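Conserved protein (MTH177) (Methanothermobacter marburgensis, PDB 1TR8) probably contacts nascent chains as they emerge from the ribosome, binding ribosomal RNA and working as a homodimer. Local coordinates at residues N37-E40 and K45-Q48; I64-I69 and A78-A83. All blocks are in the same frame, centred on the assembly; numbering follows the deposited sequence.

Contact 1 (N37-E40 and K45-Q48); sequences NVME and KTYQ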
loop_
_atom_site.group_PDB
_atom_site.type_symbol
_atom_site.label_atom_id
_atom_site.label_comp_id
_atom_site.label_asym_id
_atom_site.label_seq_id
_atom_site.Cartn_x
_atom_site.Cartn_y
_atom_site.Cartn_z
ATOM N N ASN A 37 -6.913 -18.907 -4.943
ATOM C CA ASN A 37 -6.748 -20.080 -4.102
ATOM C C ASN A 37 -5.633 -19.847 -3.087
ATOM O O ASN A 37 -4.686 -19.109 -3.349
ATOM C CB ASN A 37 -6.379 -21.283 -4.966
ATOM C CG ASN A 37 -7.562 -21.808 -5.745
ATOM O OD1 ASN A 37 -8.696 -21.401 -5.505
ATOM N ND2 ASN A 37 -7.307 -22.702 -6.696
ATOM N N VAL A 38 -5.737 -20.502 -1.941
ATOM C CA VAL A 38 -4.733 -20.370 -0.895
ATOM C C VAL A 38 -4.363 -21.725 -0.276
ATOM O O VAL A 38 -5.169 -22.642 -0.203
ATOM C CB VAL A 38 -5.199 -19.367 0.189
ATOM C CG1 VAL A 38 -6.419 -19.867 0.892
ATOM C CG2 VAL A 38 -4.076 -19.088 1.210
HETATM N N MSE A 39 -3.113 -21.832 0.153
HETATM C CA MSE A 39 -2.636 -22.973 0.933
HETATM C C MSE A 39 -1.534 -22.510 1.869
HETATM O O MSE A 39 -0.871 -21.513 1.611
HETATM C CB MSE A 39 -2.110 -24.094 0.039
HETATM C CG MSE A 39 -1.020 -23.699 -0.934
HETATM SE SE MSE A 39 0.155 -25.221 -1.176
HETATM C CE MSE A 39 1.410 -24.674 0.145
ATOM N N GLU A 40 -1.359 -23.226 2.972
ATOM C CA GLU A 40 -0.281 -22.931 3.907
ATOM C C GLU A 40 0.644 -24.140 3.959
ATOM O O GLU A 40 0.200 -25.281 3.982
ATOM C CB GLU A 40 -0.838 -22.592 5.296
ATOM C CG GLU A 40 0.137 -21.919 6.262
ATOM C CD GLU A 40 -0.559 -20.900 7.154
ATOM O OE1 GLU A 40 -1.761 -20.658 6.924
ATOM O OE2 GLU A 40 0.068 -20.310 8.054
ATOM N N LYS A 45 2.175 -18.797 3.494
ATOM C CA LYS A 45 0.986 -18.897 2.658
ATOM C C LYS A 45 1.465 -18.886 1.218
ATOM O O LYS A 45 2.476 -18.268 0.898
ATOM C CB LYS A 45 0.063 -17.695 2.883
ATOM C CG LYS A 45 -0.671 -17.663 4.215
ATOM C CD LYS A 45 -1.800 -18.683 4.253
ATOM C CE LYS A 45 -2.716 -18.483 5.452
ATOM N NZ LYS A 45 -3.241 -17.110 5.481
ATOM N N THR A 46 0.783 -19.638 0.369
ATOM C CA THR A 46 0.923 -19.486 -1.064
ATOM C C THR A 46 -0.451 -19.165 -1.616
ATOM O O THR A 46 -1.430 -19.850 -1.317
ATOM C CB THR A 46 1.545 -20.748 -1.716
ATOM O OG1 THR A 46 2.919 -20.828 -1.340
ATOM C CG2 THR A 46 1.626 -20.620 -3.231
ATOM N N TYR A 47 -0.516 -18.049 -2.339
ATOM C CA TYR A 47 -1.735 -17.630 -3.025
ATOM C C TYR A 47 -1.570 -17.791 -4.523
ATOM O O TYR A 47 -0.568 -17.340 -5.062
ATOM C CB TYR A 47 -2.026 -16.164 -2.734
ATOM C CG TYR A 47 -2.374 -15.899 -1.304
ATOM C CD1 TYR A 47 -3.676 -16.062 -0.849
ATOM C CD2 TYR A 47 -1.402 -15.480 -0.403
ATOM C CE1 TYR A 47 -3.998 -15.807 0.473
ATOM C CE2 TYR A 47 -1.714 -15.239 0.911
ATOM C CZ TYR A 47 -3.016 -15.403 1.347
ATOM O OH TYR A 47 -3.317 -15.210 2.683
ATOM N N GLN A 48 -2.510 -18.500 -5.151
ATOM C CA GLN A 48 -2.651 -18.521 -6.607
ATOM C C GLN A 48 -3.785 -17.596 -7.035
ATOM O O GLN A 48 -4.941 -17.792 -6.660
ATOM C CB GLN A 48 -2.951 -19.911 -7.141
ATOM C CG GLN A 48 -1.838 -20.899 -6.978
ATOM C CD GLN A 48 -1.940 -22.057 -7.960
ATOM O OE1 GLN A 48 -0.950 -22.407 -8.602
ATOM N NE2 GLN A 48 -3.140 -22.605 -8.127
#
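Val38 and Tyr47 are paired across an antiparallel beta hairpin of the NAC domain, at a non-hydrogen-bonded pair whose side chains run side by side. The flanking pairs carry the backbone bonds: Asn37 with Gln48, and Met39, a selenomethionine, with Thr46. The bond from Thr46 N to Met39 O, 2.8 Å, is nearly straight at 171°. Met39 CG, held between its own backbone N and carbonyl carbon (chi1 56°), sits 4.0 Å from Thr46 CB, on the face shared with Asn37 and Gln48.

The CB of Lys45, on the Val38-Tyr47 face, lies 4.1 Å from the carbonyl O of Met39. CG stands beside the backbone N (chi1 -72°); a bend at chi2 brings CD to 3.8 Å from Val38 CG2, an apolar contact made by the methylene stem, short of the charged NZ. CE runs beside the Glu40 carboxylate, whose OE1 is modelled too close to it and so is less surely placed. Another bend, at chi4, turns NZ to a long, weak ion pair with Glu61 of the third subunit, while that less certain Glu40 OE1 accepts a hydrogen bond from Glu63 N of the same subunit. Thr46 bonds through its hydroxyl to Thr50 of the second subunit, whose strand extends the sheet. Beta-branched Val38 suits the strand and directs one methyl to the tyrosine: CG2 approaches the ring obliquely, 3.4 Å from Tyr47 CE1.

Contact 2 (I64-I69 and A78-A83); sequences IPEDDI and ASREDA
Ile69 and Ala83 mark the nearest approach of two helical first turns, their CA atoms 5.9 Å apart. Pro65 occupies the N-cap of one helix, and its carbonyl O accepts from Ile69 N at 3.1 Å. Ser79 caps the other: its OG takes the N-H of Asp82 at 3.1 Å in an almost straight bond, 172°, the short serine side chain readily reaching a first-turn N-H. Both turns belong to the UBA domain, a small three-helix bundle.

The CB of Ile69 is directed toward the other helix, and its CG2 lies 4.3 Å from Ala83 CB. Alanine suits this buried site because one methyl lets the backbones draw close: Ala83 CB lies 4.0 Å from the carbonyl O of Ile69. Val72 and Met73 also pack on it. At the margin, Arg80 leaves its helix extended, with CG anti to the backbone N (chi1 -176°), then bends at chi3 to bring its guanidinium over Ile69. CG2 of Ile69 lies under one face, offset toward the rim, 3.9 Å from Arg80 NH1.

The same NH1 donates to Glu66 OE1 at 2.8 Å in a salt bridge. The oxygen lies near the guanidinium plane but is met from above its own carboxylate, the two planes being almost perpendicular. Both residues are exposed, so water probably screens the pair: the salt bridge would add modestly to the apolar Ile69-Ala83 contact.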
loop_
_atom_site.group_PDB
_atom_site.type_symbol
_atom_site.label_atom_id
_atom_site.label_comp_id
_atom_site.label_asym_id
_atom_site.label_seq_id
_atom_site.Cartn_x
_atom_site.Cartn_y
_atom_site.Cartn_z
ATOM N N ILE A 64 12.576 19.228 -10.419
ATOM C CA ILE A 64 13.712 19.244 -11.327
ATOM C C ILE A 64 14.006 20.688 -11.730
ATOM O O ILE A 64 13.168 21.363 -12.354
ATOM C CB ILE A 64 13.378 18.432 -12.571
ATOM C CG1 ILE A 64 12.888 17.042 -12.173
ATOM C CG2 ILE A 64 14.601 18.347 -13.463
ATOM C CD1 ILE A 64 11.639 16.637 -12.900
ATOM N N PRO A 65 15.204 21.159 -11.397
ATOM C CA PRO A 65 15.596 22.518 -11.759
ATOM C C PRO A 65 15.570 22.765 -13.269
ATOM O O PRO A 65 16.123 21.986 -14.031
ATOM C CB PRO A 65 17.027 22.642 -11.208
ATOM C CG PRO A 65 17.179 21.519 -10.181
ATOM C CD PRO A 65 16.237 20.452 -10.614
ATOM N N GLU A 66 14.910 23.839 -13.684
ATOM C CA GLU A 66 14.838 24.245 -15.085
ATOM C C GLU A 66 16.195 24.214 -15.768
ATOM O O GLU A 66 16.346 23.671 -16.868
ATOM C CB GLU A 66 14.262 25.664 -15.182
ATOM C CG GLU A 66 13.718 26.043 -16.551
ATOM C CD GLU A 66 12.311 25.531 -16.773
ATOM O OE1 GLU A 66 12.149 24.327 -17.005
ATOM O OE2 GLU A 66 11.354 26.330 -16.720
ATOM N N ASP A 67 17.169 24.830 -15.111
ATOM C CA ASP A 67 18.514 24.932 -15.656
ATOM C C ASP A 67 19.137 23.557 -15.877
ATOM O O ASP A 67 19.863 23.360 -16.841
ATOM C CB ASP A 67 19.386 25.824 -14.769
ATOM C CG ASP A 67 18.915 27.261 -14.759
ATOM O OD1 ASP A 67 18.009 27.599 -15.557
ATOM O OD2 ASP A 67 19.379 28.128 -13.984
ATOM N N ASP A 68 18.798 22.581 -15.049
ATOM C CA ASP A 68 19.279 21.225 -15.271
ATOM C C ASP A 68 18.605 20.564 -16.450
ATOM O O ASP A 68 19.262 19.899 -17.232
ATOM C CB ASP A 68 19.033 20.384 -14.035
ATOM C CG ASP A 68 19.883 20.814 -12.864
ATOM O OD1 ASP A 68 20.604 21.829 -12.985
ATOM O OD2 ASP A 68 19.891 20.184 -11.790
ATOM N N ILE A 69 17.294 20.737 -16.580
ATOM C CA ILE A 69 16.570 20.245 -17.760
ATOM C C ILE A 69 17.159 20.847 -19.023
ATOM O O ILE A 69 17.479 20.123 -19.944
ATOM C CB ILE A 69 15.069 20.569 -17.665
ATOM C CG1 ILE A 69 14.461 19.839 -16.467
ATOM C CG2 ILE A 69 14.324 20.146 -18.938
ATOM C CD1 ILE A 69 13.057 20.284 -16.142
ATOM N N ALA A 78 18.013 16.217 -26.400
ATOM C CA ALA A 78 16.808 15.491 -26.027
ATOM C C ALA A 78 15.640 16.460 -25.879
ATOM O O ALA A 78 15.830 17.661 -25.681
ATOM C CB ALA A 78 17.031 14.732 -24.746
ATOM N N SER A 79 14.430 15.930 -26.046
ATOM C CA SER A 79 13.219 16.694 -25.847
ATOM C C SER A 79 13.113 17.033 -24.382
ATOM O O SER A 79 13.781 16.422 -23.554
ATOM C CB SER A 79 11.986 15.880 -26.242
ATOM O OG SER A 79 11.889 14.710 -25.447
ATOM N N ARG A 80 12.226 17.974 -24.072
ATOM C CA ARG A 80 12.019 18.399 -22.712
ATOM C C ARG A 80 11.541 17.202 -21.930
ATOM O O ARG A 80 11.952 16.997 -20.798
ATOM C CB ARG A 80 10.973 19.502 -22.667
ATOM C CG ARG A 80 10.761 20.077 -21.297
ATOM C CD ARG A 80 10.159 21.459 -21.330
ATOM N NE ARG A 80 11.174 22.489 -21.524
ATOM C CZ ARG A 80 11.774 23.136 -20.527
ATOM N NH1 ARG A 80 11.482 22.835 -19.262
ATOM N NH2 ARG A 80 12.701 24.056 -20.796
ATOM N N GLU A 81 10.618 16.469 -22.546
ATOM C CA GLU A 81 10.039 15.240 -22.023
ATOM C C GLU A 81 11.072 14.183 -21.609
ATOM O O GLU A 81 11.082 13.717 -20.472
ATOM C CB GLU A 81 9.114 14.655 -23.101
ATOM C CG GLU A 81 8.459 13.348 -22.715
ATOM C CD GLU A 81 7.470 12.852 -23.749
ATOM O OE1 GLU A 81 7.709 13.053 -24.971
ATOM O OE2 GLU A 81 6.447 12.266 -23.325
ATOM N N ASP A 82 11.938 13.795 -22.532
ATOM C CA ASP A 82 12.981 12.814 -22.215
ATOM C C ASP A 82 14.009 13.319 -21.223
ATOM O O ASP A 82 14.510 12.561 -20.405
ATOM C CB ASP A 82 13.701 12.374 -23.490
ATOM C CG ASP A 82 12.780 11.715 -24.474
ATOM O OD1 ASP A 82 11.690 11.249 -24.068
ATOM O OD2 ASP A 82 13.056 11.638 -25.686
ATOM N N ALA A 83 14.391 14.585 -21.320
ATOM C CA ALA A 83 15.388 15.129 -20.394
ATOM C C ALA A 83 14.814 15.085 -18.990
ATOM O O ALA A 83 15.471 14.699 -18.030
ATOM C CB ALA A 83 15.790 16.562 -20.792
#

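Overall arrangement
From the N terminus, the chain passes strand 12-14, then strands 19-23 and 27-32, before entering strand 35-41. Contact 1 closes the short turn between that strand and 44-51, within a sheet whose other strand in this chain is 12-14. The chain next runs through strand 53-61, which belongs to the second three-stranded sheet, and reaches the helices. There contact 2 closes a loop consisting mostly of the remainder of helix 66-76, bringing the starts of helices 66-76 and 80-89 together. The two contacts follow in series, neither nested nor crossing. Their centres lie about 46 Å apart on opposite sides of the chain's centre, one in the NAC domain, the other in the UBA domain.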